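Local coordinates for outer membrane protein assembly factor BamA (Haemophilus ducreyi, PDB 4K3C) that probably assembles and inserts beta-barrel proteins into the outer membrane as part of the Bam complex, this construct holding the barrel and two POTRA domains, at residues 240-252 with 264-276. Sequence-based numbering, arbitrary orientation.
Sequences AYKRKTYGASGTL and LGLGYTHDKLRNV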
loop_
_atom_site.group_PDB
_atom_site.type_symbol
_atom_site.label_atom_id
_atom_site.label_comp_id
_atom_site.label_asym_id
_atom_site.label_seq_id
_atom_site.Cartn_x
_atom_site.Cartn_y
_atom_site.Cartn_z
ATOM N N ALA A 240 2.912 9.672 30.202
ATOM C CA ALA A 240 3.695 10.338 29.208
ATOM C C ALA A 240 5.106 9.846 29.374
ATOM O O ALA A 240 5.472 9.344 30.441
ATOM C CB ALA A 240 3.629 11.818 29.413
ATOM N N TYR A 241 5.877 9.962 28.301
ATOM C CA TYR A 241 7.299 9.677 28.344
ATOM C C TYR A 241 7.905 10.433 27.178
ATOM O O TYR A 241 7.172 10.922 26.319
ATOM C CB TYR A 241 7.567 8.167 28.245
ATOM C CG TYR A 241 7.043 7.518 26.979
ATOM C CD1 TYR A 241 7.817 7.485 25.821
ATOM C CD2 TYR A 241 5.782 6.926 26.938
ATOM C CE1 TYR A 241 7.350 6.894 24.666
ATOM C CE2 TYR A 241 5.311 6.336 25.790
ATOM C CZ TYR A 241 6.098 6.319 24.658
ATOM O OH TYR A 241 5.637 5.727 23.502
ATOM N N LYS A 242 9.227 10.560 27.153
ATOM C CA LYS A 242 9.896 11.100 25.975
ATOM C C LYS A 242 10.842 10.067 25.387
ATOM O O LYS A 242 11.628 9.458 26.111
ATOM C CB LYS A 242 10.622 12.398 26.302
ATOM C CG LYS A 242 9.666 13.572 26.503
ATOM C CD LYS A 242 10.249 14.627 27.446
ATOM C CE LYS A 242 9.171 15.505 28.042
ATOM N NZ LYS A 242 9.766 16.583 28.873
ATOM N N ARG A 243 10.735 9.855 24.076
ATOM C CA ARG A 243 11.572 8.879 23.390
ATOM C C ARG A 243 12.266 9.500 22.199
ATOM O O ARG A 243 11.648 10.176 21.385
ATOM C CB ARG A 243 10.754 7.681 22.919
ATOM C CG ARG A 243 11.604 6.489 22.510
ATOM C CD ARG A 243 10.800 5.482 21.721
ATOM N NE ARG A 243 10.307 6.058 20.473
ATOM C CZ ARG A 243 9.022 6.211 20.159
ATOM N NH1 ARG A 243 8.695 6.747 18.988
ATOM N NH2 ARG A 243 8.064 5.828 21.004
ATOM N N LYS A 244 13.559 9.265 22.099
ATOM C CA LYS A 244 14.326 9.784 20.987
ATOM C C LYS A 244 14.885 8.545 20.345
ATOM O O LYS A 244 15.516 7.722 21.013
ATOM C CB LYS A 244 15.457 10.675 21.502
ATOM C CG LYS A 244 16.027 11.664 20.509
ATOM C CD LYS A 244 17.002 12.609 21.234
ATOM C CE LYS A 244 17.493 13.763 20.355
ATOM N NZ LYS A 244 18.402 14.686 21.099
ATOM N N THR A 245 14.621 8.345 19.066
ATOM C CA THR A 245 15.220 7.174 18.485
ATOM C C THR A 245 15.821 7.387 17.119
ATOM O O THR A 245 15.316 8.170 16.317
ATOM C CB THR A 245 14.292 5.953 18.480
ATOM O OG1 THR A 245 14.298 5.382 17.167
ATOM C CG2 THR A 245 12.900 6.330 18.879
ATOM N N TYR A 246 16.931 6.690 16.891
ATOM C CA TYR A 246 17.550 6.639 15.589
ATOM C C TYR A 246 17.662 5.177 15.209
ATOM O O TYR A 246 17.745 4.308 16.075
ATOM C CB TYR A 246 18.954 7.224 15.623
ATOM C CG TYR A 246 19.201 8.361 16.577
ATOM C CD1 TYR A 246 19.496 8.126 17.922
ATOM C CD2 TYR A 246 19.229 9.672 16.124
ATOM C CE1 TYR A 246 19.778 9.175 18.798
ATOM C CE2 TYR A 246 19.508 10.731 16.989
ATOM C CZ TYR A 246 19.781 10.483 18.325
ATOM O OH TYR A 246 20.055 11.548 19.175
ATOM N N GLY A 247 17.687 4.905 13.914
ATOM C CA GLY A 247 17.856 3.545 13.460
ATOM C C GLY A 247 18.125 3.520 11.974
ATOM O O GLY A 247 18.198 4.563 11.342
ATOM N N ALA A 248 18.273 2.327 11.418
ATOM C CA ALA A 248 18.529 2.177 10.001
ATOM C C ALA A 248 18.142 0.773 9.602
ATOM O O ALA A 248 18.198 -0.138 10.421
ATOM C CB ALA A 248 19.981 2.425 9.713
ATOM N N SER A 249 17.755 0.563 8.357
ATOM C CA SER A 249 17.150 -0.719 8.065
ATOM C C SER A 249 17.062 -1.043 6.603
ATOM O O SER A 249 16.760 -0.188 5.778
ATOM C CB SER A 249 15.739 -0.734 8.613
ATOM O OG SER A 249 14.868 -0.132 7.680
ATOM N N GLY A 250 17.271 -2.309 6.291
ATOM C CA GLY A 250 17.135 -2.764 4.926
ATOM C C GLY A 250 16.005 -3.750 4.865
ATOM O O GLY A 250 15.928 -4.649 5.693
ATOM N N THR A 251 15.095 -3.572 3.918
ATOM C CA THR A 251 13.996 -4.512 3.814
ATOM C C THR A 251 13.709 -4.980 2.381
ATOM O O THR A 251 13.509 -4.163 1.483
ATOM C CB THR A 251 12.693 -4.008 4.505
ATOM O OG1 THR A 251 11.767 -3.567 3.511
ATOM C CG2 THR A 251 12.955 -2.894 5.537
ATOM N N LEU A 252 13.694 -6.310 2.206
ATOM C CA LEU A 252 13.504 -6.986 0.925
ATOM C C LEU A 252 12.043 -7.183 0.622
ATOM O O LEU A 252 11.336 -7.793 1.408
ATOM C CB LEU A 252 14.170 -8.356 0.965
ATOM C CG LEU A 252 15.677 -8.413 0.682
ATOM C CD1 LEU A 252 16.191 -9.834 0.524
ATOM C CD2 LEU A 252 16.005 -7.613 -0.562
ATOM N N LEU A 264 10.798 -9.160 3.825
ATOM C CA LEU A 264 11.710 -9.533 4.896
ATOM C C LEU A 264 12.619 -8.338 5.143
ATOM O O LEU A 264 13.134 -7.744 4.195
ATOM C CB LEU A 264 12.575 -10.716 4.479
ATOM C CG LEU A 264 12.183 -12.151 4.830
ATOM C CD1 LEU A 264 13.326 -13.119 4.459
ATOM C CD2 LEU A 264 11.770 -12.312 6.305
ATOM N N GLY A 265 12.836 -7.984 6.402
ATOM C CA GLY A 265 13.740 -6.886 6.708
ATOM C C GLY A 265 14.614 -7.146 7.917
ATOM O O GLY A 265 14.239 -7.901 8.809
ATOM N N LEU A 266 15.793 -6.537 7.918
ATOM C CA LEU A 266 16.662 -6.457 9.084
ATOM C C LEU A 266 16.800 -4.982 9.405
ATOM O O LEU A 266 16.848 -4.143 8.493
ATOM C CB LEU A 266 18.043 -6.979 8.749
ATOM C CG LEU A 266 18.120 -8.442 8.337
ATOM C CD1 LEU A 266 19.434 -8.741 7.596
ATOM C CD2 LEU A 266 17.965 -9.319 9.582
ATOM N N GLY A 267 16.871 -4.655 10.689
ATOM C CA GLY A 267 17.096 -3.280 11.083
ATOM C C GLY A 267 17.783 -3.126 12.422
ATOM O O GLY A 267 17.594 -3.909 13.353
ATOM N N TYR A 268 18.594 -2.089 12.526
ATOM C CA TYR A 268 19.180 -1.734 13.802
ATOM C C TYR A 268 18.549 -0.429 14.250
ATOM O O TYR A 268 18.315 0.465 13.443
ATOM C CB TYR A 268 20.687 -1.572 13.666
ATOM C CG TYR A 268 21.377 -1.217 14.958
ATOM C CD1 TYR A 268 21.554 0.107 15.328
ATOM C CD2 TYR A 268 21.868 -2.209 15.801
ATOM C CE1 TYR A 268 22.188 0.432 16.509
ATOM C CE2 TYR A 268 22.524 -1.893 16.972
ATOM C CZ TYR A 268 22.679 -0.571 17.326
ATOM O OH TYR A 268 23.306 -0.249 18.510
ATOM N N THR A 269 18.237 -0.331 15.535
ATOM C CA THR A 269 17.558 0.844 16.063
ATOM C C THR A 269 17.961 1.129 17.515
ATOM O O THR A 269 18.015 0.241 18.358
ATOM C CB THR A 269 15.999 0.720 16.007
ATOM O OG1 THR A 269 15.547 -0.070 17.106
ATOM C CG2 THR A 269 15.494 0.099 14.687
ATOM N N HIS A 270 18.189 2.397 17.805
ATOM C CA HIS A 270 18.657 2.810 19.104
ATOM C C HIS A 270 17.638 3.779 19.687
ATOM O O HIS A 270 17.330 4.784 19.070
ATOM C CB HIS A 270 20.012 3.462 18.909
ATOM C CG HIS A 270 20.554 4.127 20.125
ATOM N ND1 HIS A 270 21.281 5.296 20.065
ATOM C CD2 HIS A 270 20.511 3.772 21.432
ATOM C CE1 HIS A 270 21.653 5.643 21.285
ATOM N NE2 HIS A 270 21.198 4.733 22.131
ATOM N N ASP A 271 17.095 3.442 20.859
ATOM C CA ASP A 271 16.047 4.213 21.537
ATOM C C ASP A 271 16.611 4.800 22.816
ATOM O O ASP A 271 17.309 4.109 23.559
ATOM C CB ASP A 271 14.877 3.313 21.963
ATOM C CG ASP A 271 14.202 2.616 20.807
ATOM O OD1 ASP A 271 13.347 3.241 20.123
ATOM O OD2 ASP A 271 14.509 1.420 20.613
ATOM N N LYS A 272 16.279 6.056 23.094
ATOM C CA LYS A 272 16.754 6.714 24.298
ATOM C C LYS A 272 15.546 7.356 24.957
ATOM O O LYS A 272 14.814 8.107 24.308
ATOM C CB LYS A 272 17.820 7.758 23.949
ATOM C CG LYS A 272 18.537 8.369 25.146
ATOM C CD LYS A 272 19.514 9.491 24.751
ATOM C CE LYS A 272 20.610 9.016 23.787
ATOM N NZ LYS A 272 20.183 9.041 22.351
ATOM N N LEU A 273 15.315 7.048 26.233
ATOM C CA LEU A 273 14.146 7.576 26.932
ATOM C C LEU A 273 14.507 8.442 28.135
ATOM O O LEU A 273 15.368 8.087 28.937
ATOM C CB LEU A 273 13.181 6.451 27.322
ATOM C CG LEU A 273 12.373 5.859 26.153
ATOM C CD1 LEU A 273 13.169 4.842 25.341
ATOM C CD2 LEU A 273 11.036 5.267 26.619
ATOM N N ARG A 274 13.843 9.594 28.230
ATOM C CA ARG A 274 14.022 10.548 29.325
ATOM C C ARG A 274 12.626 10.865 29.884
ATOM O O ARG A 274 11.613 10.488 29.268
ATOM C CB ARG A 274 14.713 11.818 28.814
ATOM C CG ARG A 274 13.817 12.760 27.991
ATOM C CD ARG A 274 14.595 13.558 26.937
ATOM N NE ARG A 274 15.687 14.335 27.520
ATOM C CZ ARG A 274 16.762 14.750 26.847
ATOM N NH1 ARG A 274 16.900 14.461 25.555
ATOM N NH2 ARG A 274 17.704 15.455 27.473
ATOM N N ASN A 275 12.572 11.563 31.022
ATOM C CA ASN A 275 11.322 11.744 31.753
ATOM C C ASN A 275 11.004 10.342 32.261
ATOM O O ASN A 275 11.821 9.753 32.976
ATOM C CB ASN A 275 10.225 12.351 30.841
ATOM C CG ASN A 275 8.885 12.578 31.545
ATOM O OD1 ASN A 275 8.494 11.828 32.436
ATOM N ND2 ASN A 275 8.160 13.604 31.106
ATOM N N VAL A 276 9.868 9.786 31.837
ATOM C CA VAL A 276 9.365 8.499 32.331
ATOM C C VAL A 276 9.154 8.564 33.832
ATOM O O VAL A 276 10.076 8.272 34.602
ATOM C CB VAL A 276 10.304 7.329 32.024
ATOM C CG1 VAL A 276 9.541 6.033 32.162
ATOM C CG2 VAL A 276 10.872 7.448 30.623
#
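R243 lies alongside L273 and D271 on the face of the hairpin that carries T245, S249 and T251, and its side chain is worth following outward. R243 CB sits 4.0 Å from L273 CG, and R243 CG packs closer, 3.6 Å from L273 CD1. R243 CD then comes 3.8 Å from D271 OD1. The chain runs extended to this point and bends at chi3 (63°), which sets the guanidinium beside the D271 carboxylate, the two planes 89° apart. R243 NE is 4.2 Å from D271 OD1, yet that oxygen lies well off the guanidinium plane, so no N-H points at it and any attraction is probably one of charge alone; R243 NH1 instead makes its salt bridge to E228 on strand 220-231. The same D271 OD1 also sits beside T245, 3.3 Å from T245 CB. The other methyl of L273, CD2, meets Y241 CD1 at 4.0 Å. On the other face Y246 and H270 run side by side, and K272 curls over so that K272 NZ reaches the edge of the Y246 ring, 3.6 Å from Y246 CE1, while H270 NE2 is hydrogen-bonded to Q304 OE1. Twelve backbone hydrogen bonds join 242-252 to 264-274 without a break, the strand axes 171° apart. G247, G265 and G267 sit at non-hydrogen-bonded pairs with T269, T251 and S249. This is an antiparallel beta hairpin, two neighbouring staves of the Omp85 transmembrane beta-barrel.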